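Local coordinates for protein beta-N-acetylhexosaminidase (Arthrobacter aurescens, PDB 3RCN) that probably hydrolyses terminal non-reducing N-acetyl-D-hexosamine residues from N-acetyl-beta-D-hexosaminides, as a glycoside hydrolase of family 20, at residues 45-50 and 234-239; 97-102 and 163-168; 159-164 and 170-175; 399-404 and 453-458. All blocks are in the same frame, centred on the assembly; numbering follows the deposited sequence.

Contact 1: residues 45-50 and 234-239; sequences LTRALG and ADRHIT. With GOL (glycerol), chain N; SO4 (sulfate ion), chain H.
Where helix 39-53 of the N-terminal domain faces the end of helix 223-235 in the catalytic barrel, R47 reaches toward D235 and R236 across a sparse interface. CG of R47 lies anti to the carbonyl carbon (chi1 -71°), and bends at the next two torsions swing the guanidinium to the other helix. No direct bond closes the gap: R47 NH2 stays 4.2 Å from D235 OD2, beyond a salt bridge, and 4.1 Å from R236 NH2. The guanidinium planes are turned 46° apart. A water accepts from both arginines, 2.7 Å from R47 NH2 and 3.2 Å from R236 NH2, in the plane of the R236 group. The like charges are probably eased by E162, which forms a salt bridge with R236 NE. On the barrel side the helix finishes in a Schellman motif, with H237 as the C-prime residue of positive phi. A second bridge uses a glycerol, probably from the crystallisation liquor: R47 NH1 donates to glycerol O3 at 2.6 Å, and glycerol O1 donates to D235 O at 2.8 Å. R47 NH1 also bonds a sulfate oxygen, and R43 NE the glycerol. Replaced by an alanine, R47 would probably leave the water to R236 and the glycerol to R43, with the sulfate losing this donor and D235 one nearby positive charge. The second subunit packs its G51 on R47 and its P118 on D235.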
# COMPACT_ATOMS: atom_id res chain seq x y z
N LEU A 45 -13.46 14.84 4.04
CA LEU A 45 -14.59 14.40 3.22
C LEU A 45 -14.40 14.83 1.76
O LEU A 45 -14.54 14.02 0.82
CB LEU A 45 -15.89 14.99 3.76
CG LEU A 45 -17.16 14.46 3.13
CD1 LEU A 45 -17.26 12.95 3.36
CD2 LEU A 45 -18.37 15.19 3.71
N THR A 46 -14.08 16.11 1.58
CA THR A 46 -13.75 16.65 0.27
C THR A 46 -12.72 15.78 -0.45
O THR A 46 -12.91 15.43 -1.60
CB THR A 46 -13.21 18.08 0.37
OG1 THR A 46 -14.28 18.96 0.72
CG2 THR A 46 -12.61 18.51 -0.96
N ARG A 47 -11.64 15.43 0.23
CA ARG A 47 -10.62 14.58 -0.38
C ARG A 47 -11.14 13.18 -0.68
O ARG A 47 -10.90 12.65 -1.77
CB ARG A 47 -9.37 14.50 0.51
CG ARG A 47 -8.56 15.78 0.55
CD ARG A 47 -7.08 15.48 0.52
NE ARG A 47 -6.69 14.54 1.56
CZ ARG A 47 -6.51 14.91 2.83
NH1 ARG A 47 -6.69 16.18 3.17
NH2 ARG A 47 -6.15 14.02 3.74
N ALA A 48 -11.85 12.57 0.26
CA ALA A 48 -12.23 11.17 0.09
C ALA A 48 -13.31 11.00 -0.97
O ALA A 48 -13.19 10.17 -1.88
CB ALA A 48 -12.70 10.59 1.39
N LEU A 49 -14.36 11.79 -0.83
CA LEU A 49 -15.53 11.71 -1.69
C LEU A 49 -15.24 12.30 -3.07
O LEU A 49 -15.74 11.82 -4.08
CB LEU A 49 -16.70 12.42 -1.03
CG LEU A 49 -18.08 12.26 -1.65
CD1 LEU A 49 -18.51 10.80 -1.65
CD2 LEU A 49 -19.06 13.11 -0.88
N GLY A 50 -14.43 13.36 -3.12
CA GLY A 50 -13.99 13.91 -4.39
C GLY A 50 -13.24 12.87 -5.20
O GLY A 50 -13.48 12.70 -6.40
N ALA A 234 -4.00 11.66 12.84
CA ALA A 234 -4.65 12.77 13.52
C ALA A 234 -5.74 13.39 12.64
O ALA A 234 -6.79 13.83 13.15
CB ALA A 234 -3.62 13.82 13.93
N ASP A 235 -5.51 13.40 11.33
CA ASP A 235 -6.54 13.85 10.40
C ASP A 235 -7.78 12.95 10.50
O ASP A 235 -8.89 13.39 10.25
CB ASP A 235 -6.02 13.84 8.96
CG ASP A 235 -5.21 15.09 8.61
OD1 ASP A 235 -5.19 16.05 9.43
OD2 ASP A 235 -4.61 15.10 7.50
N ARG A 236 -7.56 11.69 10.82
CA ARG A 236 -8.63 10.71 11.04
C ARG A 236 -9.03 10.49 12.52
O ARG A 236 -9.71 9.50 12.84
CB ARG A 236 -8.32 9.40 10.31
CG ARG A 236 -8.37 9.55 8.78
CD ARG A 236 -7.26 8.74 8.12
NE ARG A 236 -7.17 8.99 6.69
CZ ARG A 236 -6.51 10.00 6.13
NH1 ARG A 236 -5.87 10.89 6.88
NH2 ARG A 236 -6.48 10.12 4.81
N HIS A 237 -8.51 11.32 13.42
CA HIS A 237 -8.92 11.28 14.83
C HIS A 237 -8.54 9.97 15.50
O HIS A 237 -9.26 9.41 16.32
CB HIS A 237 -10.41 11.60 15.00
CG HIS A 237 -10.74 13.01 14.63
ND1 HIS A 237 -10.55 14.06 15.51
CD2 HIS A 237 -11.17 13.56 13.47
CE1 HIS A 237 -10.88 15.19 14.91
NE2 HIS A 237 -11.26 14.91 13.67
N ILE A 238 -7.37 9.49 15.12
CA ILE A 238 -6.79 8.33 15.75
C ILE A 238 -5.56 8.79 16.53
O ILE A 238 -4.72 9.54 16.01
CB ILE A 238 -6.45 7.27 14.70
CG1 ILE A 238 -7.74 6.80 14.02
CG2 ILE A 238 -5.70 6.12 15.32
CD1 ILE A 238 -7.51 6.05 12.72
N THR A 239 -5.49 8.37 17.79
CA THR A 239 -4.35 8.67 18.64
C THR A 239 -3.34 7.55 18.43
O THR A 239 -3.72 6.37 18.42
CB THR A 239 -4.78 8.78 20.12
OG1 THR A 239 -5.60 9.94 20.29
CG2 THR A 239 -3.57 8.88 21.05
C1 GOL N . -8.56 16.51 9.20
O1 GOL N . -9.83 15.96 9.49
C2 GOL N . -8.48 17.04 7.77
O2 GOL N . -7.73 18.24 7.73
C3 GOL N . -7.84 15.99 6.87
O3 GOL N . -7.46 16.57 5.64
S SO4 H . -8.49 19.64 0.94
O1 SO4 H . -8.71 18.72 -0.17
O2 SO4 H . -9.69 20.46 1.12
O3 SO4 H . -8.20 18.87 2.15
O4 SO4 H . -7.33 20.49 0.66
O HOH W 1 -4.85 11.88 2.67

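Contact 2: residues 97-102 and 163-168; sequences GAFYGA and VMAMHK
The side chains of Y100 and K168 run alongside one another, pointing opposite ways, and their contact is the closely packed half of this buried junction between helix 95-109 and the end of helix 154-166. The lysine stem runs beside the tyrosine: K168 CG lies 3.6 Å from Y100 CD1, and K168 CE comes equally near Y100 CB, at 3.6 Å. K168 CG is anti to the carbonyl carbon (chi1 -67°), and the chain then stays extended until it turns at chi4, where NZ is hydrogen-bonded to T104 OG1, further along helix 95-109. K168 has positive phi and closes helix 154-166 in a Schellman motif, with its N bonded to A165 O. One turn back, A165 CB meets F99 in the plane of the ring, at the edge, 3.7 Å from CZ. Other approaches are looser: Y100 CE1 is 4.5 Å from A165 O, Y100 OH is 4.0 Å from K168 O, and no hydrogen bond crosses between the segments. With the Y100 ring cut back to an alanine here, a gap is likely to open beside the aliphatic stem of K168, leaving it freer to shift. The surroundings complete the packing. W483 meets the Y100 ring edge-to-face and takes a cation-pi contact from K168, W44 of helix 39-53 meets F99 edge-to-face, and on the far side H167 and M166 lean on helix 491-508. The N-terminal domain meets the barrel here through helix 95-109 packed against helix 154-166.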
# COMPACT_ATOMS: atom_id res chain seq x y z
N GLY A 97 -16.55 14.04 16.03
CA GLY A 97 -17.94 13.68 15.83
C GLY A 97 -18.34 13.84 14.37
O GLY A 97 -18.95 12.96 13.77
N ALA A 98 -17.99 15.00 13.81
CA ALA A 98 -18.28 15.30 12.42
C ALA A 98 -17.60 14.28 11.51
O ALA A 98 -18.14 13.88 10.49
CB ALA A 98 -17.81 16.71 12.08
N PHE A 99 -16.40 13.87 11.90
CA PHE A 99 -15.65 12.89 11.13
C PHE A 99 -16.44 11.59 11.07
O PHE A 99 -16.63 11.03 10.00
CB PHE A 99 -14.27 12.66 11.76
CG PHE A 99 -13.45 11.64 11.03
CD1 PHE A 99 -12.78 11.97 9.86
CD2 PHE A 99 -13.34 10.34 11.51
CE1 PHE A 99 -12.02 11.03 9.18
CE2 PHE A 99 -12.58 9.39 10.83
CZ PHE A 99 -11.92 9.73 9.67
N TYR A 100 -16.91 11.12 12.23
CA TYR A 100 -17.64 9.86 12.28
C TYR A 100 -18.95 9.95 11.51
O TYR A 100 -19.38 8.98 10.88
CB TYR A 100 -17.83 9.40 13.73
CG TYR A 100 -16.50 9.09 14.40
CD1 TYR A 100 -15.49 8.45 13.69
CD2 TYR A 100 -16.25 9.49 15.70
CE1 TYR A 100 -14.25 8.17 14.29
CE2 TYR A 100 -15.00 9.23 16.31
CZ TYR A 100 -14.01 8.57 15.58
OH TYR A 100 -12.80 8.31 16.16
N GLY A 101 -19.58 11.12 11.52
CA GLY A 101 -20.78 11.33 10.74
C GLY A 101 -20.47 11.13 9.26
O GLY A 101 -21.21 10.44 8.57
N ALA A 102 -19.39 11.75 8.80
CA ALA A 102 -18.86 11.59 7.46
C ALA A 102 -18.71 10.12 7.06
O ALA A 102 -19.08 9.74 5.95
CB ALA A 102 -17.53 12.31 7.31
N VAL A 163 -8.52 2.22 6.99
CA VAL A 163 -9.53 1.20 7.27
C VAL A 163 -9.99 1.25 8.74
O VAL A 163 -11.16 1.01 9.03
CB VAL A 163 -9.03 -0.21 6.92
CG1 VAL A 163 -10.05 -1.25 7.33
CG2 VAL A 163 -8.72 -0.31 5.42
N MSE A 164 -9.07 1.58 9.65
CA MSE A 164 -9.43 1.75 11.06
C MSE A 164 -10.43 2.88 11.27
O MSE A 164 -11.41 2.73 12.00
CB MSE A 164 -8.20 2.06 11.92
CG MSE A 164 -7.28 0.91 12.22
SE MSE A 164 -5.79 1.53 13.33
CE MSE A 164 -6.69 2.15 14.94
N ALA A 165 -10.17 4.03 10.66
CA ALA A 165 -11.02 5.19 10.86
C ALA A 165 -12.42 4.92 10.32
O ALA A 165 -13.42 5.48 10.80
CB ALA A 165 -10.40 6.42 10.20
N MSE A 166 -12.49 4.06 9.30
CA MSE A 166 -13.76 3.73 8.68
C MSE A 166 -14.62 2.91 9.64
O MSE A 166 -15.85 2.90 9.54
CB MSE A 166 -13.54 2.97 7.36
CG MSE A 166 -14.82 2.64 6.61
SE MSE A 166 -15.54 0.87 7.03
CE MSE A 166 -14.65 -0.16 5.56
N HIS A 167 -13.97 2.22 10.56
CA HIS A 167 -14.66 1.48 11.61
C HIS A 167 -14.84 2.28 12.91
O HIS A 167 -15.35 1.76 13.90
CB HIS A 167 -13.97 0.15 11.87
CG HIS A 167 -14.07 -0.82 10.73
ND1 HIS A 167 -13.17 -0.84 9.69
CD2 HIS A 167 -14.99 -1.77 10.46
CE1 HIS A 167 -13.52 -1.79 8.84
NE2 HIS A 167 -14.61 -2.37 9.28
N LYS A 168 -14.43 3.55 12.87
CA LYS A 168 -14.55 4.47 13.99
C LYS A 168 -13.66 4.09 15.18
O LYS A 168 -13.95 4.47 16.29
CB LYS A 168 -16.01 4.56 14.45
CG LYS A 168 -16.98 5.20 13.44
CD LYS A 168 -18.41 5.27 14.01
CE LYS A 168 -19.37 6.14 13.19
NZ LYS A 168 -19.78 5.54 11.89

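Contact 3: residues 159-164 and 170-175; sequences RFIEVM and NVLHLH
The backbone bond from M164 N to F160 O, 3.0 Å long, is the shortest polar link within the two segments, and it joins two helix residues that both touch L172 on the strand. No hydrogen bond crosses between helix and strand; the contact is apolar, and L172 is its centre. With CG anti to the backbone N (chi1 164°), L172 spreads its two methyls between three neighbours. CD1 lies at the edge of the F160 ring, 4.2 Å from CE2, and also comes within 4.0 Å of M164 SE. CD2 goes to I161, 4.1 Å from CG1, the two side chains crossing at about a right angle. M164, here selenomethionine, runs straight through chi2 and bends only at chi3 (62°), which lays its terminal CE against the strand, 3.8 Å from L172 CB. The axes of segments 159-164 and 171-175 pass 10.2 Å apart, at 149° between their directions, a nearly antiparallel course expected where a helix leads back to the next strand of a beta-alpha-beta unit, here strand 140-146, helix 154-166 and strand 171-178. V171 and H173 point away from the helix, and H173 NE2 bonds to E243. Strand 171-178 lies between strands 140-146 and 239-243, F160 also rests on T143, and I161 extends on to I229 and F232 of helix 223-235, placing helix 154-166 on the outer face of these strands.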
# COMPACT_ATOMS: atom_id res chain seq x y z
N ARG A 159 -2.72 2.79 4.95
CA ARG A 159 -3.93 2.13 4.46
C ARG A 159 -4.66 1.39 5.57
O ARG A 159 -5.89 1.43 5.66
CB ARG A 159 -3.61 1.18 3.31
CG ARG A 159 -3.64 1.86 1.95
CD ARG A 159 -5.01 1.73 1.33
NE ARG A 159 -5.78 2.95 1.43
CZ ARG A 159 -7.08 3.02 1.18
NH1 ARG A 159 -7.74 1.93 0.83
NH2 ARG A 159 -7.73 4.17 1.30
N PHE A 160 -3.90 0.71 6.41
CA PHE A 160 -4.45 0.10 7.61
C PHE A 160 -5.13 1.16 8.50
O PHE A 160 -6.21 0.91 9.05
CB PHE A 160 -3.34 -0.61 8.38
CG PHE A 160 -3.80 -1.29 9.64
CD1 PHE A 160 -4.34 -2.57 9.59
CD2 PHE A 160 -3.70 -0.65 10.87
CE1 PHE A 160 -4.77 -3.20 10.74
CE2 PHE A 160 -4.12 -1.28 12.03
CZ PHE A 160 -4.66 -2.56 11.96
N ILE A 161 -4.52 2.33 8.62
CA ILE A 161 -5.08 3.41 9.43
C ILE A 161 -6.39 3.93 8.84
O ILE A 161 -7.34 4.23 9.56
CB ILE A 161 -4.09 4.58 9.59
CG1 ILE A 161 -2.99 4.21 10.59
CG2 ILE A 161 -4.82 5.84 10.04
CD1 ILE A 161 -1.79 5.14 10.57
N GLU A 162 -6.44 4.01 7.51
CA GLU A 162 -7.64 4.47 6.81
C GLU A 162 -8.81 3.51 7.04
O GLU A 162 -9.96 3.94 7.26
CB GLU A 162 -7.34 4.60 5.32
CG GLU A 162 -8.47 5.19 4.51
CD GLU A 162 -8.52 6.72 4.58
OE1 GLU A 162 -7.92 7.35 3.69
OE2 GLU A 162 -9.18 7.27 5.50
N VAL A 163 -8.52 2.22 6.99
CA VAL A 163 -9.53 1.20 7.27
C VAL A 163 -9.99 1.25 8.74
O VAL A 163 -11.16 1.01 9.03
CB VAL A 163 -9.03 -0.21 6.92
CG1 VAL A 163 -10.05 -1.25 7.33
CG2 VAL A 163 -8.72 -0.31 5.42
N MSE A 164 -9.07 1.58 9.65
CA MSE A 164 -9.43 1.75 11.06
C MSE A 164 -10.43 2.88 11.27
O MSE A 164 -11.41 2.73 12.00
CB MSE A 164 -8.20 2.06 11.92
CG MSE A 164 -7.28 0.91 12.22
SE MSE A 164 -5.79 1.53 13.33
CE MSE A 164 -6.69 2.15 14.94
N ASN A 170 -10.57 4.76 17.32
CA ASN A 170 -9.75 5.93 17.65
C ASN A 170 -8.33 5.74 18.21
O ASN A 170 -7.64 6.73 18.43
CB ASN A 170 -10.54 6.92 18.49
CG ASN A 170 -10.91 6.37 19.84
OD1 ASN A 170 -10.49 5.27 20.21
ND2 ASN A 170 -11.70 7.13 20.59
N VAL A 171 -7.87 4.52 18.45
CA VAL A 171 -6.52 4.36 19.00
C VAL A 171 -5.71 3.33 18.27
O VAL A 171 -6.18 2.22 18.02
CB VAL A 171 -6.49 4.02 20.55
CG1 VAL A 171 -5.06 3.83 21.02
CG2 VAL A 171 -7.12 5.10 21.37
N LEU A 172 -4.48 3.69 17.94
CA LEU A 172 -3.57 2.77 17.30
C LEU A 172 -2.36 2.66 18.18
O LEU A 172 -1.64 3.65 18.39
CB LEU A 172 -3.14 3.25 15.91
CG LEU A 172 -1.90 2.51 15.36
CD1 LEU A 172 -2.22 1.07 14.96
CD2 LEU A 172 -1.29 3.26 14.20
N HIS A 173 -2.16 1.46 18.69
CA HIS A 173 -1.05 1.20 19.58
C HIS A 173 0.03 0.55 18.72
O HIS A 173 -0.16 -0.54 18.17
CB HIS A 173 -1.53 0.32 20.73
CG HIS A 173 -0.44 -0.15 21.65
ND1 HIS A 173 -0.66 -0.40 22.99
CD2 HIS A 173 0.86 -0.43 21.42
CE1 HIS A 173 0.47 -0.81 23.54
NE2 HIS A 173 1.40 -0.84 22.61
N LEU A 174 1.15 1.25 18.57
CA LEU A 174 2.15 0.90 17.59
C LEU A 174 3.35 0.25 18.25
O LEU A 174 4.16 0.94 18.85
CB LEU A 174 2.61 2.19 16.91
CG LEU A 174 3.22 2.05 15.52
CD1 LEU A 174 2.29 1.26 14.65
CD2 LEU A 174 3.48 3.42 14.93
N HIS A 175 3.52 -1.05 18.08
CA HIS A 175 4.52 -1.73 18.88
C HIS A 175 5.79 -1.69 18.02
O HIS A 175 5.95 -2.48 17.09
CB HIS A 175 4.02 -3.16 19.13
CG HIS A 175 4.97 -4.05 19.86
ND1 HIS A 175 5.11 -4.04 21.23
CD2 HIS A 175 5.81 -5.02 19.40
CE1 HIS A 175 6.01 -4.94 21.59
NE2 HIS A 175 6.44 -5.55 20.50

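Contact 4: residues 399-404 and 453-458; sequences VMCPEH and QANIWS
C401 and Q453 face each other where two parallel strands of the barrel come together, and the bond from Q453 N to M400 O, 2.9 Å long, pins the backbones. C401 holds SG between its backbone N and carbonyl carbon (chi1 43°), a rotation that leaves the sulfur 3.8 Å from N455 ND2; this is a packing contact. N455 is placed by a second amide. Q453 is drawn out straight through chi1 and chi2, and its NE2 reaches along its own strand to N455 OD1 at 2.8 Å. That bond is nearly linear (164°), close to the plane of the Q453 amide, and it meets a lone pair of OD1. With OD1 thus engaged, the rotation of the N455 amide is set and ND2 is the end turned to C401. The other end of the Q453 amide, OE1, bonds to Y140 OH, so this side chain is tethered at both polar atoms. M400 points away from the facing strand. Downstream, W457 meets the ring of H175 edge-to-face. In such a TIM barrel, catalytic residues lie at the carboxyl ends of the strands, consistent with N455 lying about 10 Å, side chain to side chain, from E316, the predicted proton donor.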
# COMPACT_ATOMS: atom_id res chain seq x y z
N VAL A 399 -7.59 -0.54 30.12
CA VAL A 399 -8.20 -0.90 28.86
C VAL A 399 -8.09 -2.41 28.72
O VAL A 399 -7.04 -2.99 29.00
CB VAL A 399 -7.52 -0.21 27.67
CG1 VAL A 399 -7.63 1.29 27.81
CG2 VAL A 399 -6.07 -0.60 27.60
N MSE A 400 -9.19 -3.07 28.35
CA MSE A 400 -9.18 -4.53 28.25
C MSE A 400 -8.72 -5.04 26.88
O MSE A 400 -9.19 -4.58 25.83
CB MSE A 400 -10.56 -5.11 28.57
CG MSE A 400 -11.09 -4.73 29.92
SE MSE A 400 -10.06 -5.54 31.37
CE MSE A 400 -10.23 -7.41 30.78
N CYS A 401 -7.77 -5.96 26.92
CA CYS A 401 -7.39 -6.72 25.75
C CYS A 401 -7.06 -8.14 26.18
O CYS A 401 -5.90 -8.54 26.18
CB CYS A 401 -6.21 -6.08 25.03
SG CYS A 401 -4.90 -5.47 26.10
N PRO A 402 -8.08 -8.91 26.56
CA PRO A 402 -7.86 -10.28 27.04
C PRO A 402 -7.19 -11.14 25.97
O PRO A 402 -7.63 -11.12 24.82
CB PRO A 402 -9.27 -10.80 27.32
CG PRO A 402 -10.13 -9.58 27.43
CD PRO A 402 -9.51 -8.54 26.54
N GLU A 403 -6.15 -11.87 26.34
CA GLU A 403 -5.44 -12.75 25.43
C GLU A 403 -6.33 -13.85 24.85
O GLU A 403 -6.07 -14.35 23.77
CB GLU A 403 -4.23 -13.39 26.12
CG GLU A 403 -3.44 -14.36 25.24
CD GLU A 403 -2.44 -15.21 26.02
OE1 GLU A 403 -2.48 -15.21 27.28
OE2 GLU A 403 -1.61 -15.89 25.38
N HIS A 404 -7.36 -14.26 25.58
CA HIS A 404 -8.19 -15.36 25.10
C HIS A 404 -9.43 -14.88 24.35
O HIS A 404 -10.30 -15.68 23.99
CB HIS A 404 -8.54 -16.33 26.22
CG HIS A 404 -9.21 -15.70 27.39
ND1 HIS A 404 -8.56 -14.84 28.25
CD2 HIS A 404 -10.48 -15.80 27.86
CE1 HIS A 404 -9.39 -14.44 29.19
NE2 HIS A 404 -10.57 -15.01 28.98
N GLN A 453 -9.17 -2.98 23.47
CA GLN A 453 -8.24 -2.96 22.36
C GLN A 453 -8.02 -4.37 21.80
O GLN A 453 -7.96 -5.34 22.55
CB GLN A 453 -6.95 -2.32 22.85
CG GLN A 453 -5.74 -2.49 21.99
CD GLN A 453 -4.52 -1.90 22.67
OE1 GLN A 453 -4.52 -0.72 23.02
NE2 GLN A 453 -3.49 -2.71 22.88
N ALA A 454 -7.89 -4.47 20.49
CA ALA A 454 -7.54 -5.74 19.86
C ALA A 454 -6.07 -5.71 19.45
O ALA A 454 -5.59 -4.71 18.93
CB ALA A 454 -8.43 -6.01 18.66
N ASN A 455 -5.36 -6.81 19.70
CA ASN A 455 -3.93 -6.88 19.41
C ASN A 455 -3.61 -7.83 18.26
O ASN A 455 -4.09 -8.96 18.23
CB ASN A 455 -3.13 -7.29 20.65
CG ASN A 455 -3.27 -6.29 21.79
OD1 ASN A 455 -3.62 -5.14 21.58
ND2 ASN A 455 -2.98 -6.73 23.01
N ILE A 456 -2.81 -7.35 17.31
CA ILE A 456 -2.35 -8.19 16.22
C ILE A 456 -0.83 -8.38 16.30
O ILE A 456 -0.06 -7.50 15.91
CB ILE A 456 -2.70 -7.49 14.89
CG1 ILE A 456 -4.16 -7.00 14.93
CG2 ILE A 456 -2.45 -8.39 13.69
CD1 ILE A 456 -4.51 -6.03 13.83
N TRP A 457 -0.40 -9.57 16.73
CA TRP A 457 1.03 -9.84 16.84
C TRP A 457 1.50 -10.44 15.53
O TRP A 457 0.82 -11.28 14.96
CB TRP A 457 1.32 -10.77 18.01
CG TRP A 457 0.87 -10.17 19.31
CD1 TRP A 457 -0.28 -10.45 19.98
CD2 TRP A 457 1.55 -9.16 20.06
NE1 TRP A 457 -0.36 -9.69 21.11
CE2 TRP A 457 0.75 -8.88 21.19
CE3 TRP A 457 2.75 -8.47 19.90
CZ2 TRP A 457 1.12 -7.95 22.16
CZ3 TRP A 457 3.12 -7.54 20.85
CH2 TRP A 457 2.31 -7.29 21.97
N SER A 458 2.62 -9.94 15.04
CA SER A 458 3.06 -10.17 13.66
C SER A 458 4.06 -11.29 13.39
O SER A 458 4.58 -11.39 12.28
CB SER A 458 3.46 -8.86 12.96
OG SER A 458 4.69 -8.36 13.45

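Overall arrangement
Read from the N terminus, the chain opens contact 1 at 45-50 and contact 2 at 97-102, both in the N-terminal domain. Contact 2 closes first, at 163-168, on the helix where contact 3 has just begun at 159-164; contact 3 then closes a short loop at 170-175. Contact 1 closes last of the three, at 234-239, and so encloses both. T239 probably hydrogen-bonds through its backbone to N170 and L172, joining contacts 1 and 3 in one sheet. Contact 4 follows in series at 399-404 and 453-458. Contacts 1 and 2 tie the N-terminal domain to the barrel, whereas 3 and 4 build the barrel itself, meeting at F160 with I456, H173 with Q453 and H175 with W457.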